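Local coordinates for protein trehalose-6-phosphate phosphatase (Candida albicans, PDB 5DXI) that is a phosphatase of the HAD superfamily that binds a magnesium ion and a beryllium trifluoride ion, at residues A[110-121]-A[162-173]. Sequence-based numbering, arbitrary orientation.
Sequences DMSWQEKVDDIF and ELNDTVAKEYDV
In the alpha/beta region that carries the four-stranded antiparallel sheet, consistent with the cap of this HAD-family phosphatase, helix 113-126 packs against the end of helix 149-165 and the short helix 167-170. V167 is a knob in a hole made by W113, K116, V117 and I120. Its two methyls split the work: CG1 meets V117 CG2 at 3.8 Å, and CG2 faces I120 and K116. I120 CD1 also reaches L163 CD2 at 3.6 Å; the I120 and L163 side chains lie alongside each other and run opposite ways. Beyond it, L163 CD1 lies against F121 CE1.

Y171 closes the other end. W113 CB sits over the centre of its ring, a CH-pi contact 3.5 Å from the centroid. With chi1 at 54°, the W113 indole is tucked in between its own N and C, and it turns an edge to the Y171 face, with planes at 66°. V173 CG1 covers one indole face; Q114 CG lies over the opposite one.

The Y171 hydroxyl donates to S112 OG (2.9 Å) and accepts from K116 NZ (3.2 Å), so two bonds grip it. S112 OG in turn donates a hydrogen bond to D110 OD1, which also accepts from S112 N in an Asx turn. The extended K116 chain carries NZ on to a salt bridge with E170 OE2 at 3.0 Å.

The helices here back onto the sheet. V184 of strand 181-186 touches W113 and V117, L140 of strand 140-143 touches W113 and F121, and V175 of strand 173-178 touches L163.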
# COMPACT_ATOMS: atom_id res chain seq x y z
N ASP A 110 8.57 -14.26 15.69
CA ASP A 110 10.00 -14.31 15.98
C ASP A 110 10.75 -13.19 15.24
O ASP A 110 10.67 -13.08 14.02
CB ASP A 110 10.54 -15.69 15.59
CG ASP A 110 12.06 -15.81 15.70
OD1 ASP A 110 12.70 -15.02 16.42
OD2 ASP A 110 12.61 -16.72 15.05
N MET A 111 11.50 -12.39 16.00
CA MET A 111 12.22 -11.24 15.45
C MET A 111 13.73 -11.43 15.36
O MET A 111 14.46 -10.48 15.08
CB MET A 111 11.91 -10.00 16.30
CG MET A 111 10.47 -9.55 16.21
SD MET A 111 10.06 -9.11 14.51
CE MET A 111 8.30 -9.39 14.46
N SER A 112 14.21 -12.65 15.56
CA SER A 112 15.66 -12.87 15.65
C SER A 112 16.35 -12.76 14.29
O SER A 112 17.58 -12.70 14.21
CB SER A 112 15.96 -14.22 16.30
OG SER A 112 15.50 -15.30 15.50
N TRP A 113 15.57 -12.73 13.22
CA TRP A 113 16.11 -12.52 11.89
C TRP A 113 16.66 -11.10 11.68
O TRP A 113 17.52 -10.89 10.84
CB TRP A 113 15.04 -12.83 10.83
CG TRP A 113 13.77 -12.08 11.04
CD1 TRP A 113 12.69 -12.48 11.77
CD2 TRP A 113 13.45 -10.77 10.54
NE1 TRP A 113 11.71 -11.52 11.74
CE2 TRP A 113 12.15 -10.46 10.99
CE3 TRP A 113 14.13 -9.85 9.74
CZ2 TRP A 113 11.52 -9.26 10.67
CZ3 TRP A 113 13.50 -8.66 9.42
CH2 TRP A 113 12.21 -8.38 9.88
N GLN A 114 16.16 -10.15 12.47
CA GLN A 114 16.45 -8.73 12.25
C GLN A 114 17.94 -8.42 12.24
O GLN A 114 18.43 -7.72 11.35
CB GLN A 114 15.74 -7.86 13.31
CG GLN A 114 14.25 -7.73 13.08
CD GLN A 114 13.56 -6.87 14.12
OE1 GLN A 114 13.90 -6.91 15.30
NE2 GLN A 114 12.57 -6.10 13.68
N GLU A 115 18.67 -8.94 13.22
CA GLU A 115 20.09 -8.66 13.31
C GLU A 115 20.88 -9.30 12.18
O GLU A 115 21.87 -8.73 11.72
CB GLU A 115 20.65 -9.11 14.66
CG GLU A 115 20.08 -8.30 15.81
CD GLU A 115 20.27 -6.80 15.61
OE1 GLU A 115 21.38 -6.38 15.18
OE2 GLU A 115 19.30 -6.05 15.87
N LYS A 116 20.43 -10.45 11.71
CA LYS A 116 21.09 -11.09 10.59
C LYS A 116 20.88 -10.27 9.32
O LYS A 116 21.81 -10.10 8.53
CB LYS A 116 20.61 -12.53 10.43
CG LYS A 116 21.07 -13.42 11.58
CD LYS A 116 20.55 -14.84 11.48
CE LYS A 116 21.02 -15.67 12.68
NZ LYS A 116 20.33 -16.98 12.75
N VAL A 117 19.67 -9.77 9.12
CA VAL A 117 19.39 -8.90 7.98
C VAL A 117 20.20 -7.60 8.11
O VAL A 117 20.79 -7.13 7.14
CB VAL A 117 17.89 -8.60 7.85
CG1 VAL A 117 17.63 -7.47 6.85
CG2 VAL A 117 17.14 -9.87 7.44
N ASP A 118 20.21 -7.04 9.32
CA ASP A 118 20.95 -5.83 9.62
C ASP A 118 22.43 -5.99 9.26
O ASP A 118 23.01 -5.14 8.58
CB ASP A 118 20.80 -5.47 11.10
CG ASP A 118 21.16 -4.02 11.41
OD1 ASP A 118 21.34 -3.22 10.47
OD2 ASP A 118 21.24 -3.69 12.60
N ASP A 119 23.03 -7.08 9.73
CA ASP A 119 24.42 -7.41 9.43
C ASP A 119 24.67 -7.47 7.93
O ASP A 119 25.68 -6.98 7.44
CB ASP A 119 24.81 -8.74 10.08
CG ASP A 119 25.00 -8.62 11.58
OD1 ASP A 119 24.97 -7.48 12.09
OD2 ASP A 119 25.16 -9.66 12.25
N ILE A 120 23.75 -8.09 7.21
CA ILE A 120 23.91 -8.21 5.77
C ILE A 120 23.80 -6.83 5.11
O ILE A 120 24.59 -6.50 4.21
CB ILE A 120 22.89 -9.20 5.19
CG1 ILE A 120 23.20 -10.61 5.69
CG2 ILE A 120 22.88 -9.15 3.66
CD1 ILE A 120 22.13 -11.66 5.39
N PHE A 121 22.85 -6.02 5.57
CA PHE A 121 22.66 -4.66 5.06
C PHE A 121 23.88 -3.79 5.34
O PHE A 121 24.25 -2.94 4.52
CB PHE A 121 21.40 -4.01 5.66
CG PHE A 121 20.11 -4.41 4.97
CD1 PHE A 121 20.13 -5.03 3.73
CD2 PHE A 121 18.87 -4.16 5.57
CE1 PHE A 121 18.94 -5.40 3.09
CE2 PHE A 121 17.68 -4.52 4.94
CZ PHE A 121 17.71 -5.14 3.70
N GLU A 162 21.70 -12.95 -1.66
CA GLU A 162 22.26 -13.44 -0.41
C GLU A 162 21.22 -13.58 0.69
O GLU A 162 21.22 -14.57 1.42
CB GLU A 162 23.38 -12.52 0.08
CG GLU A 162 23.85 -12.85 1.48
CD GLU A 162 25.12 -12.13 1.87
OE1 GLU A 162 25.72 -11.47 0.99
OE2 GLU A 162 25.51 -12.22 3.05
N LEU A 163 20.33 -12.59 0.80
CA LEU A 163 19.25 -12.65 1.78
C LEU A 163 18.37 -13.85 1.50
O LEU A 163 18.01 -14.59 2.42
CB LEU A 163 18.42 -11.36 1.75
CG LEU A 163 19.10 -10.13 2.33
CD1 LEU A 163 18.34 -8.87 1.94
CD2 LEU A 163 19.17 -10.26 3.84
N ASN A 164 18.07 -14.05 0.22
CA ASN A 164 17.18 -15.12 -0.22
C ASN A 164 17.80 -16.51 -0.06
O ASN A 164 17.08 -17.51 0.01
CB ASN A 164 16.78 -14.90 -1.68
CG ASN A 164 15.59 -13.97 -1.83
OD1 ASN A 164 14.67 -13.99 -1.01
ND2 ASN A 164 15.58 -13.16 -2.88
N ASP A 165 19.12 -16.58 -0.02
CA ASP A 165 19.81 -17.86 0.15
C ASP A 165 20.09 -18.19 1.60
O ASP A 165 20.36 -19.35 1.94
CB ASP A 165 21.12 -17.88 -0.64
CG ASP A 165 20.90 -18.03 -2.14
OD1 ASP A 165 19.92 -18.70 -2.55
OD2 ASP A 165 21.71 -17.46 -2.90
N THR A 166 20.04 -17.19 2.47
CA THR A 166 20.33 -17.38 3.88
C THR A 166 19.11 -17.14 4.77
O THR A 166 18.38 -18.08 5.10
CB THR A 166 21.49 -16.47 4.35
OG1 THR A 166 21.18 -15.10 4.06
CG2 THR A 166 22.78 -16.84 3.63
N VAL A 167 18.91 -15.88 5.15
CA VAL A 167 17.84 -15.51 6.07
C VAL A 167 16.47 -16.00 5.62
O VAL A 167 15.69 -16.50 6.44
CB VAL A 167 17.78 -13.98 6.26
CG1 VAL A 167 16.66 -13.59 7.22
CG2 VAL A 167 19.11 -13.45 6.77
N ALA A 168 16.18 -15.89 4.33
CA ALA A 168 14.85 -16.24 3.84
C ALA A 168 14.63 -17.76 3.84
O ALA A 168 13.50 -18.23 3.77
CB ALA A 168 14.62 -15.67 2.45
N LYS A 169 15.72 -18.51 3.93
CA LYS A 169 15.63 -19.96 4.08
C LYS A 169 15.43 -20.34 5.55
O LYS A 169 14.65 -21.24 5.87
CB LYS A 169 16.90 -20.64 3.55
CG LYS A 169 17.17 -20.45 2.06
CD LYS A 169 16.37 -21.42 1.23
CE LYS A 169 16.51 -21.12 -0.26
NZ LYS A 169 17.79 -21.65 -0.81
N GLU A 170 16.11 -19.63 6.44
CA GLU A 170 16.06 -19.93 7.87
C GLU A 170 14.82 -19.39 8.57
O GLU A 170 14.38 -19.95 9.57
CB GLU A 170 17.30 -19.39 8.57
CG GLU A 170 17.43 -19.84 10.01
CD GLU A 170 18.59 -19.19 10.74
OE1 GLU A 170 19.36 -18.44 10.08
OE2 GLU A 170 18.72 -19.41 11.97
N TYR A 171 14.27 -18.28 8.06
CA TYR A 171 13.08 -17.68 8.66
C TYR A 171 11.99 -17.54 7.62
O TYR A 171 12.26 -17.54 6.43
CB TYR A 171 13.38 -16.30 9.25
CG TYR A 171 14.42 -16.27 10.34
CD1 TYR A 171 14.04 -16.29 11.67
CD2 TYR A 171 15.77 -16.21 10.03
CE1 TYR A 171 14.99 -16.26 12.67
CE2 TYR A 171 16.73 -16.17 11.03
CZ TYR A 171 16.33 -16.20 12.35
OH TYR A 171 17.28 -16.17 13.33
N ASP A 172 10.75 -17.42 8.08
CA ASP A 172 9.65 -17.08 7.19
C ASP A 172 9.56 -15.56 7.05
O ASP A 172 8.67 -14.92 7.61
CB ASP A 172 8.33 -17.65 7.70
CG ASP A 172 8.25 -19.15 7.51
OD1 ASP A 172 8.94 -19.69 6.61
OD2 ASP A 172 7.50 -19.80 8.28
N VAL A 173 10.51 -14.99 6.31
CA VAL A 173 10.48 -13.56 6.01
C VAL A 173 10.40 -13.37 4.50
O VAL A 173 10.81 -14.24 3.72
CB VAL A 173 11.72 -12.83 6.55
CG1 VAL A 173 11.78 -12.93 8.06
CG2 VAL A 173 12.98 -13.40 5.93